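Long-range contacts in putative molybdenum carrier protein (Syntrophus aciditrophicus SB, PDB 3IMK), which is of unknown function but is a putative molybdenum carrier of the circularly permuted YpsA family in the SLOG clan: residues A[14-19]-A[136-141]; A[24-29]-A[152-157]; A[35-40]-A[56-61]; A[73-78]-A[129-134]; A[104-109]-A[118-123]. One frame throughout, in Å; residues are numbered along the deposited sequence.

Contact 1: A[14-19]-A[136-141]; sequences GGQTGA and GPRAGK
Thr-17 and Gln-16 lie against Arg-138 and Ala-139 where two loops meet beyond strands 10-12 and 131-135, neighbours in the parallel sheet of this Rossmann-like fold. Each loop leads into a helix, and Gly-18 holds the N-cap position of helix 19-29. The Gln-16 and Arg-138 side chains run side by side and point the same way, touching at their stems, Gln-16 CG to Arg-138 CB at 3.6 Å. Their flat ends do not stack, since the amide and guanidinium planes stand 59° apart. The Gln-16 amide is turned back on its own loop: OE1 takes Thr-17 N in the carbonyl plane, on a lone pair, at 3.0 Å. Thr-17 chi1 of 61° sets OG1 between backbone N and carbonyl carbon, facing Ala-139 N, which donates to it at 3.0 Å. Glu-45 gathers this cluster from outside, bonding Thr-17 OG1 and Gly-140 N through OE1, pairing with Arg-138 NH1 through OE2 and giving its N-H to Gln-16 OE1. The backbones are joined as well. Arg-138 CA directs its hydrogen almost straight at Thr-17 O, 3.3 Å away, while water 1 lies 2.8 Å from both Thr-17 O and Gly-136 O and bridges the two loops. Ala-19 N reaches Pro-137 O at 3.3 Å. Next to that bond the packing is tight, with Ala-19 CB 3.5 Å from Gly-136 CA.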
# COMPACT_ATOMS: atom_id res chain seq x y z
N GLY A 14 -3.40 1.88 5.24
CA GLY A 14 -4.53 2.46 5.94
C GLY A 14 -5.48 1.44 6.53
O GLY A 14 -6.53 1.82 7.01
N GLY A 15 -5.11 0.17 6.52
CA GLY A 15 -5.88 -0.87 7.24
C GLY A 15 -7.14 -1.32 6.52
O GLY A 15 -7.82 -2.21 7.06
N GLN A 16 -7.51 -0.75 5.38
CA GLN A 16 -8.76 -1.13 4.69
C GLN A 16 -8.66 -2.60 4.27
O GLN A 16 -7.58 -3.14 4.10
CB GLN A 16 -8.96 -0.22 3.46
CG GLN A 16 -10.24 -0.34 2.66
CD GLN A 16 -11.49 -0.14 3.53
OE1 GLN A 16 -11.84 -1.02 4.31
NE2 GLN A 16 -12.14 1.04 3.42
N THR A 17 -9.81 -3.22 3.98
CA THR A 17 -9.77 -4.51 3.31
C THR A 17 -9.16 -4.32 1.91
O THR A 17 -8.99 -3.21 1.40
CB THR A 17 -11.21 -5.06 3.11
OG1 THR A 17 -11.89 -4.13 2.28
CG2 THR A 17 -11.94 -5.21 4.47
N GLY A 18 -8.80 -5.43 1.28
CA GLY A 18 -8.22 -5.36 -0.04
C GLY A 18 -6.72 -5.15 -0.07
O GLY A 18 -6.01 -5.80 0.65
N ALA A 19 -6.26 -4.18 -0.84
CA ALA A 19 -4.83 -3.92 -0.96
C ALA A 19 -4.17 -3.58 0.39
O ALA A 19 -3.10 -4.11 0.71
CB ALA A 19 -4.57 -2.75 -1.97
N GLY A 136 -4.69 0.76 -2.35
CA GLY A 136 -5.50 0.25 -3.44
C GLY A 136 -6.94 0.02 -3.00
O GLY A 136 -7.32 0.33 -1.85
N PRO A 137 -7.76 -0.48 -3.92
CA PRO A 137 -9.21 -0.59 -3.60
C PRO A 137 -9.56 -1.56 -2.45
O PRO A 137 -8.79 -2.47 -2.11
CB PRO A 137 -9.84 -1.13 -4.89
CG PRO A 137 -8.82 -0.90 -5.93
CD PRO A 137 -7.46 -0.81 -5.32
N ARG A 138 -10.69 -1.29 -1.81
CA ARG A 138 -11.24 -2.19 -0.80
C ARG A 138 -11.73 -3.46 -1.45
O ARG A 138 -12.07 -3.48 -2.66
CB ARG A 138 -12.34 -1.48 -0.01
CG ARG A 138 -13.61 -1.17 -0.84
CD ARG A 138 -14.55 -0.36 0.01
NE ARG A 138 -15.61 0.35 -0.73
CZ ARG A 138 -16.77 -0.15 -1.10
NH1 ARG A 138 -17.10 -1.38 -0.79
NH2 ARG A 138 -17.64 0.61 -1.74
N ALA A 139 -11.83 -4.52 -0.67
CA ALA A 139 -12.26 -5.82 -1.20
C ALA A 139 -13.64 -5.80 -1.79
O ALA A 139 -13.93 -6.52 -2.76
CB ALA A 139 -12.17 -6.90 -0.10
N GLY A 140 -14.54 -5.02 -1.21
CA GLY A 140 -15.87 -4.90 -1.78
C GLY A 140 -15.94 -4.30 -3.17
O GLY A 140 -16.96 -4.47 -3.89
N LYS A 141 -14.91 -3.55 -3.56
CA LYS A 141 -14.82 -3.05 -4.92
C LYS A 141 -14.06 -4.00 -5.88
O LYS A 141 -14.23 -3.94 -7.09
CB LYS A 141 -14.19 -1.66 -4.96
CG LYS A 141 -15.16 -0.52 -4.53
CD LYS A 141 -16.15 -0.16 -5.64
CE LYS A 141 -17.03 1.01 -5.24
NZ LYS A 141 -17.91 1.42 -6.37
O HOH W 1 -7.18 -1.21 0.52

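Contact 2: A[24-29]-A[152-157]; sequences LDFAIK and LLEVFL
Phe-26 and Lys-29 of helix 19-29 meet Leu-153, Glu-154 and Leu-157 of helix 145-157. The two helical segments run in broadly the same direction, crossing at -41° with their axes 10.8 Å apart. Apolar and CH-pi contacts centre on the Phe-26 ring. Leu-153 CB sits squarely over one face, 3.5 Å from the centroid and only 8° off the normal. Leu-157 CD1 approaches obliquely, 3.8 Å from Phe-26 CE2. In the ring plane, at the edge, lies the Glu-154 stem, with CG 3.7 Å from Phe-26 CE1. His-30, just past the end of helix 19-29, stacks on the same ring. The ionic contact lies beside this cluster. Lys-29 is fully extended, and its NZ reaches Glu-154 OE2 at 2.7 Å from above the carboxylate plane. Glu-154 is bent at chi2 (-78°), which brings its carboxylate back toward helix 19-29. OE2 also accepts a hydrogen bond from His-30 NE2. With two donors on one oxygen, the carboxylate is probably kept in its charged form. The chemistry thus grades from a buried ring packed on leucines to a charged pair at the rim, where Lys-29 is exposed.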
# COMPACT_ATOMS: atom_id res chain seq x y z
N LEU A 24 -0.33 -5.47 4.93
CA LEU A 24 -0.00 -5.76 6.31
C LEU A 24 0.23 -7.26 6.55
O LEU A 24 1.16 -7.65 7.23
CB LEU A 24 -1.11 -5.23 7.25
CG LEU A 24 -1.39 -3.73 7.16
CD1 LEU A 24 -2.55 -3.32 8.14
CD2 LEU A 24 -0.14 -2.87 7.44
N ASP A 25 -0.61 -8.10 5.93
CA ASP A 25 -0.51 -9.54 6.11
C ASP A 25 0.80 -10.02 5.50
O ASP A 25 1.48 -10.90 6.06
CB ASP A 25 -1.71 -10.25 5.47
CG ASP A 25 -2.99 -10.05 6.25
OD1 ASP A 25 -2.91 -9.69 7.45
OD2 ASP A 25 -4.08 -10.33 5.69
N PHE A 26 1.20 -9.42 4.39
CA PHE A 26 2.47 -9.74 3.75
C PHE A 26 3.62 -9.37 4.68
O PHE A 26 4.54 -10.15 4.90
CB PHE A 26 2.65 -8.98 2.43
CG PHE A 26 3.95 -9.30 1.74
CD1 PHE A 26 4.05 -10.47 0.99
CD2 PHE A 26 5.05 -8.52 1.92
CE1 PHE A 26 5.25 -10.83 0.41
CE2 PHE A 26 6.28 -8.88 1.33
CZ PHE A 26 6.34 -10.06 0.59
N ALA A 27 3.57 -8.14 5.22
CA ALA A 27 4.64 -7.69 6.13
C ALA A 27 4.76 -8.67 7.30
O ALA A 27 5.86 -9.08 7.68
CB ALA A 27 4.38 -6.27 6.63
N ILE A 28 3.64 -9.01 7.91
CA ILE A 28 3.63 -9.93 9.05
C ILE A 28 4.24 -11.30 8.68
O ILE A 28 5.13 -11.80 9.38
CB ILE A 28 2.21 -10.06 9.62
CG1 ILE A 28 1.79 -8.72 10.29
CG2 ILE A 28 2.10 -11.22 10.68
CD1 ILE A 28 0.32 -8.55 10.58
N LYS A 29 3.81 -11.84 7.54
CA LYS A 29 4.29 -13.14 7.07
C LYS A 29 5.81 -13.14 6.88
O LYS A 29 6.50 -14.12 7.20
CB LYS A 29 3.56 -13.51 5.76
CG LYS A 29 3.92 -14.84 5.13
CD LYS A 29 3.04 -15.04 3.89
CE LYS A 29 3.50 -16.15 2.96
NZ LYS A 29 2.77 -15.97 1.66
N LEU A 152 1.78 -10.32 -5.87
CA LEU A 152 2.73 -9.33 -6.38
C LEU A 152 3.89 -9.10 -5.39
O LEU A 152 5.07 -9.06 -5.76
CB LEU A 152 1.99 -8.00 -6.68
CG LEU A 152 2.86 -6.82 -7.13
CD1 LEU A 152 3.67 -7.19 -8.38
CD2 LEU A 152 1.93 -5.64 -7.41
N LEU A 153 3.54 -8.88 -4.13
CA LEU A 153 4.57 -8.63 -3.12
C LEU A 153 5.48 -9.84 -2.94
O LEU A 153 6.70 -9.69 -2.70
CB LEU A 153 3.92 -8.17 -1.80
CG LEU A 153 3.23 -6.81 -1.86
CD1 LEU A 153 2.50 -6.52 -0.52
CD2 LEU A 153 4.17 -5.69 -2.24
N GLU A 154 4.92 -11.03 -3.07
CA GLU A 154 5.75 -12.23 -3.01
C GLU A 154 6.82 -12.25 -4.09
O GLU A 154 7.95 -12.63 -3.84
CB GLU A 154 4.90 -13.49 -3.03
CG GLU A 154 4.14 -13.69 -1.70
CD GLU A 154 5.00 -14.26 -0.51
OE1 GLU A 154 6.10 -14.84 -0.75
OE2 GLU A 154 4.50 -14.16 0.65
N VAL A 155 6.46 -11.86 -5.30
CA VAL A 155 7.47 -11.83 -6.39
C VAL A 155 8.47 -10.72 -6.15
O VAL A 155 9.67 -10.90 -6.34
CB VAL A 155 6.82 -11.72 -7.81
CG1 VAL A 155 7.91 -11.65 -8.90
CG2 VAL A 155 5.82 -12.88 -8.06
N PHE A 156 7.97 -9.55 -5.70
CA PHE A 156 8.83 -8.41 -5.41
C PHE A 156 9.85 -8.67 -4.29
O PHE A 156 11.02 -8.32 -4.45
CB PHE A 156 7.93 -7.17 -5.14
CG PHE A 156 8.65 -5.97 -4.58
CD1 PHE A 156 9.82 -5.51 -5.16
CD2 PHE A 156 8.12 -5.28 -3.51
CE1 PHE A 156 10.49 -4.42 -4.60
CE2 PHE A 156 8.76 -4.17 -2.97
CZ PHE A 156 9.95 -3.75 -3.53
N LEU A 157 9.40 -9.25 -3.17
CA LEU A 157 10.23 -9.33 -1.91
C LEU A 157 10.45 -10.72 -1.32
O LEU A 157 11.17 -10.85 -0.32
CB LEU A 157 9.61 -8.51 -0.81
CG LEU A 157 9.67 -7.01 -0.98
CD1 LEU A 157 8.83 -6.32 0.10
CD2 LEU A 157 11.14 -6.54 -1.01

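Contact 3: A[35-40]-A[56-61]; sequences GGWVPK and QEMPTS
The Trp-37 indole carries Gln-56 CB over one face, 3.7 Å above the plane and offset toward the rim, while Glu-57 O lies in plane at the edge, 3.7 Å from Trp-37 CZ3. Met-58, a selenomethionine, makes a Met-aromatic contact: its SE stands 4.3 Å from the centroid of the six-membered ring, approaching obliquely at 41° off the normal. Two residues outside the segments fix the ring further, Asp-73 OD2 bonding its NE1 and Lys-69 making a cation-pi contact. The Gln-56 amide is perpendicular to the indole. A bend at chi2 (72°) turns it to Gly-36, whose N donates to Gln-56 OE1 at 3.0 Å. Main-chain bonds run on from there in parallel register. Gly-36 O accepts from Gln-56 N, Val-38 N gives to Gln-56 O at 2.9 Å, and Val-38 O accepts from Met-58 N. Past the strands, Lys-40 N still reaches Thr-60 O at 2.9 Å. The Lys-40 side chain passes along residues 58-60, its CB 3.3 Å from Met-58 O, and water 2 links its NZ to Pro-59 O. This is the edge of a parallel sheet, with strand 56-57 outermost. Trp-37, Met-58 and Pro-59 also line the site where a polyether molecule, probably from the crystallisation liquor, is bound.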
# COMPACT_ATOMS: atom_id res chain seq x y z
N GLY A 35 3.19 -0.64 9.98
CA GLY A 35 2.37 0.30 10.71
C GLY A 35 1.34 0.90 9.78
O GLY A 35 1.03 0.35 8.73
N GLY A 36 0.84 2.07 10.17
CA GLY A 36 -0.10 2.79 9.33
C GLY A 36 -1.12 3.54 10.14
O GLY A 36 -1.48 3.16 11.27
N TRP A 37 -1.63 4.58 9.55
CA TRP A 37 -2.69 5.39 10.13
C TRP A 37 -4.04 4.88 9.67
O TRP A 37 -4.27 4.66 8.49
CB TRP A 37 -2.52 6.82 9.67
CG TRP A 37 -1.27 7.42 10.23
CD1 TRP A 37 -0.05 7.53 9.60
CD2 TRP A 37 -1.09 7.98 11.54
NE1 TRP A 37 0.89 8.15 10.44
CE2 TRP A 37 0.26 8.45 11.63
CE3 TRP A 37 -1.95 8.20 12.61
CZ2 TRP A 37 0.75 9.09 12.77
CZ3 TRP A 37 -1.45 8.79 13.76
CH2 TRP A 37 -0.12 9.22 13.83
N VAL A 38 -4.95 4.73 10.62
CA VAL A 38 -6.32 4.30 10.39
C VAL A 38 -7.26 5.39 10.92
O VAL A 38 -6.86 6.22 11.74
CB VAL A 38 -6.59 2.91 11.08
CG1 VAL A 38 -5.69 1.83 10.45
CG2 VAL A 38 -6.43 2.95 12.59
N PRO A 39 -8.53 5.36 10.50
CA PRO A 39 -9.48 6.33 11.11
C PRO A 39 -9.61 6.15 12.60
O PRO A 39 -9.44 5.05 13.09
CB PRO A 39 -10.81 6.00 10.41
CG PRO A 39 -10.41 5.27 9.13
CD PRO A 39 -9.20 4.48 9.54
N LYS A 40 -10.00 7.21 13.32
CA LYS A 40 -10.44 7.04 14.69
C LYS A 40 -11.44 5.88 14.75
O LYS A 40 -12.29 5.76 13.89
CB LYS A 40 -11.07 8.32 15.21
CG LYS A 40 -11.37 8.29 16.68
CD LYS A 40 -12.09 9.56 17.12
CE LYS A 40 -13.56 9.65 16.64
NZ LYS A 40 -14.28 10.80 17.31
N GLN A 56 -2.06 2.98 14.09
CA GLN A 56 -2.21 4.23 14.85
C GLN A 56 -3.48 4.95 14.40
O GLN A 56 -3.70 5.16 13.21
CB GLN A 56 -0.98 5.10 14.57
CG GLN A 56 0.42 4.43 14.98
CD GLN A 56 0.96 3.22 14.10
OE1 GLN A 56 1.13 3.33 12.88
NE2 GLN A 56 1.32 2.10 14.76
N GLU A 57 -4.33 5.36 15.36
CA GLU A 57 -5.56 6.05 15.04
C GLU A 57 -5.34 7.55 14.80
O GLU A 57 -4.62 8.21 15.57
CB GLU A 57 -6.61 5.85 16.15
CG GLU A 57 -7.18 4.47 16.22
CD GLU A 57 -8.20 4.32 17.35
OE1 GLU A 57 -9.09 5.18 17.49
OE2 GLU A 57 -8.12 3.31 18.08
N MSE A 58 -6.06 8.05 13.79
CA MSE A 58 -6.15 9.50 13.50
C MSE A 58 -7.15 10.16 14.46
O MSE A 58 -7.94 9.48 15.13
CB MSE A 58 -6.61 9.73 12.07
CG MSE A 58 -5.65 9.24 11.03
SE MSE A 58 -4.08 10.52 10.95
CE MSE A 58 -4.96 12.04 10.07
N PRO A 59 -7.13 11.49 14.53
CA PRO A 59 -8.07 12.19 15.42
C PRO A 59 -9.54 12.12 15.06
O PRO A 59 -10.40 12.34 15.93
CB PRO A 59 -7.60 13.65 15.35
CG PRO A 59 -6.29 13.67 14.70
CD PRO A 59 -6.14 12.40 13.91
N THR A 60 -9.85 11.87 13.80
CA THR A 60 -11.24 11.76 13.36
C THR A 60 -11.44 10.50 12.55
O THR A 60 -10.47 9.85 12.14
CB THR A 60 -11.76 13.01 12.52
OG1 THR A 60 -11.29 12.94 11.15
CG2 THR A 60 -11.28 14.30 13.14
N SER A 61 -12.70 10.16 12.33
CA SER A 61 -13.06 8.97 11.59
C SER A 61 -12.96 9.08 10.05
O SER A 61 -13.39 8.16 9.35
CB SER A 61 -14.46 8.51 12.01
OG SER A 61 -15.38 9.54 11.78
O HOH W 2 -13.20 13.17 16.11

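Contact 4: A[73-78]-A[129-134]; sequences DSDGTL and IQVLNI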
# COMPACT_ATOMS: atom_id res chain seq x y z
N ASP A 73 3.57 10.19 5.57
CA ASP A 73 4.42 9.59 6.56
C ASP A 73 5.14 8.32 6.02
O ASP A 73 5.31 7.33 6.77
CB ASP A 73 3.55 9.24 7.77
CG ASP A 73 4.31 9.15 9.09
OD1 ASP A 73 5.50 9.54 9.15
OD2 ASP A 73 3.70 8.66 10.09
N SER A 74 5.54 8.36 4.75
CA SER A 74 6.31 7.29 4.11
C SER A 74 7.23 7.88 3.09
O SER A 74 7.14 9.08 2.76
CB SER A 74 5.37 6.27 3.46
OG SER A 74 4.46 6.88 2.55
N ASP A 75 8.12 7.05 2.54
CA ASP A 75 9.05 7.51 1.52
C ASP A 75 8.45 7.50 0.11
O ASP A 75 8.91 8.28 -0.75
CB ASP A 75 10.27 6.63 1.51
CG ASP A 75 11.11 6.75 2.75
OD1 ASP A 75 11.12 7.83 3.42
OD2 ASP A 75 11.77 5.73 3.11
N GLY A 76 7.45 6.67 -0.12
CA GLY A 76 6.78 6.57 -1.39
C GLY A 76 5.55 5.75 -1.23
O GLY A 76 5.40 5.02 -0.27
N THR A 77 4.67 5.78 -2.24
CA THR A 77 3.40 5.07 -2.27
C THR A 77 3.26 4.23 -3.54
O THR A 77 3.38 4.72 -4.67
CB THR A 77 2.22 6.09 -2.15
OG1 THR A 77 2.25 6.76 -0.88
CG2 THR A 77 0.88 5.39 -2.27
N LEU A 78 3.00 2.95 -3.30
CA LEU A 78 2.72 1.97 -4.33
C LEU A 78 1.20 1.79 -4.34
O LEU A 78 0.65 1.45 -3.29
CB LEU A 78 3.40 0.65 -4.02
CG LEU A 78 3.01 -0.57 -4.88
CD1 LEU A 78 3.36 -0.34 -6.37
CD2 LEU A 78 3.75 -1.81 -4.37
N ILE A 129 13.43 4.23 -1.54
CA ILE A 129 12.23 4.06 -0.76
C ILE A 129 12.46 2.94 0.24
O ILE A 129 12.71 1.81 -0.16
CB ILE A 129 11.04 3.75 -1.66
CG1 ILE A 129 10.70 5.01 -2.46
CG2 ILE A 129 9.81 3.29 -0.80
CD1 ILE A 129 9.89 4.74 -3.71
N GLN A 130 12.38 3.27 1.53
CA GLN A 130 12.52 2.26 2.59
C GLN A 130 11.24 2.03 3.39
O GLN A 130 10.94 0.90 3.77
CB GLN A 130 13.68 2.66 3.50
CG GLN A 130 15.07 2.70 2.83
CD GLN A 130 16.24 2.87 3.81
OE1 GLN A 130 16.06 3.05 5.00
NE2 GLN A 130 17.43 2.84 3.28
N VAL A 131 10.51 3.11 3.69
CA VAL A 131 9.19 3.05 4.30
C VAL A 131 8.19 3.19 3.16
O VAL A 131 8.11 4.28 2.50
CB VAL A 131 8.99 4.15 5.33
CG1 VAL A 131 7.57 4.06 5.92
CG2 VAL A 131 10.06 4.07 6.48
N LEU A 132 7.54 2.07 2.84
CA LEU A 132 6.67 1.97 1.70
C LEU A 132 5.22 1.92 2.07
O LEU A 132 4.80 0.99 2.77
CB LEU A 132 7.04 0.71 0.91
CG LEU A 132 6.18 0.38 -0.32
CD1 LEU A 132 6.29 1.47 -1.38
CD2 LEU A 132 6.63 -0.98 -0.91
N ASN A 133 4.43 2.92 1.64
CA ASN A 133 2.97 2.92 1.78
C ASN A 133 2.37 2.16 0.61
O ASN A 133 2.78 2.37 -0.52
CB ASN A 133 2.48 4.35 1.77
CG ASN A 133 0.96 4.50 1.87
OD1 ASN A 133 0.33 3.77 2.64
ND2 ASN A 133 0.39 5.48 1.18
N ILE A 134 1.47 1.23 0.91
CA ILE A 134 0.82 0.41 -0.12
C ILE A 134 -0.66 0.69 0.01
O ILE A 134 -1.27 0.58 1.08
CB ILE A 134 1.15 -1.08 0.02
CG1 ILE A 134 2.66 -1.25 -0.02
CG2 ILE A 134 0.41 -1.87 -1.10
CD1 ILE A 134 3.16 -2.71 0.15
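Asp-73 begins the contact, its O lying against Val-131 CG1 as the chain leaves helix 63-72 and enters strand 76-81, which pairs in parallel with strand 131-135, both inner strands of the Rossmann-like sheet. Ser-74 follows with OG 3.3 Å from Asn-133 CB, the hydroxyl being bonded to Asn-70 O of the preceding helix. At Asp-75 both backbone and side chain grip the other segment. Its N gives to Val-131 O at 2.8 Å. At OD2, Gln-130 N arrives on the anti lone pair at 3.0 Å, whereas Val-131 N comes in 46° above the carboxylate plane. One oxygen thus holds two successive N-H groups where the chain enters strand 131-135. Gly-76 O receives Asn-133 N. Thr-77 pairs in parallel with Asn-133, both on the sheet face toward helix 63-72, and Leu-78 with Ile-134. With CG opposite the backbone N (chi1 179°), the Asn-133 amide lies beside Thr-77, where ND2 donates to OG1 at 3.1 Å, nearly in the amide plane. Leu-78 is on the face toward helix 113-126, its CB 4.0 Å from Leu-132 CD1. Its N binds Asn-133 O at 2.8 Å, and Ile-134 CA points its hydrogen at Leu-78 O, 3.3 Å away.

Contact 5: A[104-109]-A[118-123]; sequences LHIDLD and TLINSW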
# COMPACT_ATOMS: atom_id res chain seq x y z
N LEU A 104 4.03 5.03 -7.61
CA LEU A 104 3.93 4.10 -8.70
C LEU A 104 2.60 3.44 -8.64
O LEU A 104 2.27 2.81 -7.64
CB LEU A 104 5.07 3.06 -8.59
CG LEU A 104 5.07 1.92 -9.62
CD1 LEU A 104 5.15 2.46 -11.06
CD2 LEU A 104 6.22 0.93 -9.36
N HIS A 105 1.83 3.51 -9.71
CA HIS A 105 0.59 2.80 -9.86
C HIS A 105 0.82 1.59 -10.78
O HIS A 105 1.18 1.77 -11.93
CB HIS A 105 -0.49 3.70 -10.52
CG HIS A 105 -1.74 2.96 -10.89
ND1 HIS A 105 -2.56 3.32 -11.94
CD2 HIS A 105 -2.32 1.87 -10.31
CE1 HIS A 105 -3.57 2.46 -12.02
NE2 HIS A 105 -3.47 1.59 -11.03
N ILE A 106 0.59 0.40 -10.22
CA ILE A 106 0.57 -0.86 -10.95
C ILE A 106 -0.88 -1.23 -11.23
O ILE A 106 -1.65 -1.49 -10.31
CB ILE A 106 1.28 -1.97 -10.16
CG1 ILE A 106 2.76 -1.65 -10.00
CG2 ILE A 106 1.08 -3.35 -10.82
CD1 ILE A 106 3.58 -1.49 -11.34
N ASP A 107 -1.23 -1.30 -12.51
CA ASP A 107 -2.54 -1.73 -12.98
C ASP A 107 -2.36 -3.19 -13.47
O ASP A 107 -1.81 -3.44 -14.53
CB ASP A 107 -3.05 -0.81 -14.09
CG ASP A 107 -4.40 -1.21 -14.63
OD1 ASP A 107 -4.90 -2.33 -14.32
OD2 ASP A 107 -5.03 -0.40 -15.34
N LEU A 108 -2.83 -4.13 -12.65
CA LEU A 108 -2.65 -5.55 -12.91
C LEU A 108 -3.60 -6.07 -13.97
O LEU A 108 -3.55 -7.26 -14.26
CB LEU A 108 -2.74 -6.35 -11.60
CG LEU A 108 -1.57 -6.17 -10.66
CD1 LEU A 108 -1.81 -6.93 -9.35
CD2 LEU A 108 -0.24 -6.56 -11.26
N ASP A 109 -4.38 -5.19 -14.60
CA ASP A 109 -5.00 -5.54 -15.90
C ASP A 109 -4.10 -5.24 -17.10
O ASP A 109 -4.40 -5.68 -18.22
CB ASP A 109 -6.34 -4.83 -16.11
CG ASP A 109 -7.47 -5.40 -15.28
OD1 ASP A 109 -7.33 -6.47 -14.63
OD2 ASP A 109 -8.56 -4.77 -15.27
N THR A 118 9.36 -6.29 -11.27
CA THR A 118 10.58 -5.64 -11.82
C THR A 118 10.48 -4.13 -11.76
O THR A 118 11.42 -3.42 -11.32
CB THR A 118 10.85 -6.11 -13.21
OG1 THR A 118 11.12 -7.51 -13.14
CG2 THR A 118 12.05 -5.37 -13.89
N LEU A 119 9.34 -3.59 -12.19
CA LEU A 119 9.12 -2.15 -12.10
C LEU A 119 9.20 -1.61 -10.68
O LEU A 119 9.74 -0.52 -10.44
CB LEU A 119 7.79 -1.73 -12.74
CG LEU A 119 7.78 -1.35 -14.22
CD1 LEU A 119 8.64 -2.18 -15.14
CD2 LEU A 119 6.35 -1.21 -14.75
N ILE A 120 8.59 -2.31 -9.72
CA ILE A 120 8.61 -1.89 -8.34
C ILE A 120 10.06 -1.91 -7.80
O ILE A 120 10.48 -1.02 -7.05
CB ILE A 120 7.66 -2.76 -7.44
CG1 ILE A 120 6.21 -2.71 -7.95
CG2 ILE A 120 7.76 -2.30 -5.96
CD1 ILE A 120 5.29 -3.78 -7.35
N ASN A 121 10.80 -2.93 -8.16
CA ASN A 121 12.22 -3.00 -7.76
C ASN A 121 12.99 -1.77 -8.30
O ASN A 121 13.75 -1.14 -7.55
CB ASN A 121 12.80 -4.33 -8.23
CG ASN A 121 14.26 -4.49 -7.93
OD1 ASN A 121 15.10 -3.88 -8.59
ND2 ASN A 121 14.59 -5.35 -6.97
N SER A 122 12.85 -1.46 -9.58
CA SER A 122 13.58 -0.34 -10.15
C SER A 122 13.18 0.98 -9.44
O SER A 122 14.03 1.83 -9.11
CB SER A 122 13.24 -0.27 -11.64
OG SER A 122 13.75 -1.41 -12.32
N TRP A 123 11.88 1.14 -9.17
CA TRP A 123 11.37 2.36 -8.60
C TRP A 123 11.82 2.53 -7.14
O TRP A 123 12.22 3.60 -6.70
CB TRP A 123 9.82 2.36 -8.72
CG TRP A 123 9.07 3.44 -7.97
CD1 TRP A 123 8.93 4.73 -8.32
CD2 TRP A 123 8.30 3.24 -6.80
NE1 TRP A 123 8.13 5.38 -7.41
CE2 TRP A 123 7.72 4.48 -6.46
CE3 TRP A 123 8.02 2.13 -6.00
CZ2 TRP A 123 6.92 4.64 -5.36
CZ3 TRP A 123 7.19 2.29 -4.89
CH2 TRP A 123 6.69 3.54 -4.57
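Past Leu-104 and Ile-106, which meet helix 113-126, strand 103-107 ends at Asp-107, whose OD1 accepts from two backbone nitrogens: Asp-109 N, 2.9 Å from Asp-107 OD1, and Gly-83 N in the loop after strand 76-81. The first of these closes an Asx turn where the chain leaves the sheet. The helix then returns: the axes of 104-107 and 118-123 run antiparallel (176°), 10.0 Å apart at closest approach. This is the strand-to-helix half of a beta-alpha-beta crossover that goes on to strand 131-135. Leu-104 makes the main contact. Its CB lies over the Trp-123 indole, 3.8 Å from the centroid of the five-membered ring and 15° off the normal. Its CG is swung opposite the backbone N (chi1 176°), which brings CD2 up to the helix, 3.8 Å from Ile-120 CA. The Leu-104 and Ile-120 side chains cross at about a right angle, CD2 to CG1 at 3.9 Å. Ile-106 continues the row more loosely, its CG1 being 4.2 Å from Ile-120 CG1, and its CD1 faces Leu-119 CD2. No hydrogen bond joins strand and helix, so shape fit, dispersion and the CH-pi contact hold them together, while the strand's backbone bonds go to strand 76-81.

Contact 4 is the buried centre, pairing two inner strands of the sheet whose outermost strands enter contacts 3 and 5, about 27 Å apart between centres. Backbone hydrogen bonds dominate contacts 3 and 4, and the Trp-37 to Asp-73 bond joins them directly. Contact 5 is buried too, but wholly apolar across its interface. Its Ile-120 packs on Leu-152 and Phe-156 of the helix in contact 2, so one helical layer serves both. Of these two, contact 2 adds a salt bridge where contact 5 has no polar bond. Contact 1, partly buried, joins two strand-to-helix loops by polar bonds, and the helices those loops lead into are the pair packed in contact 2.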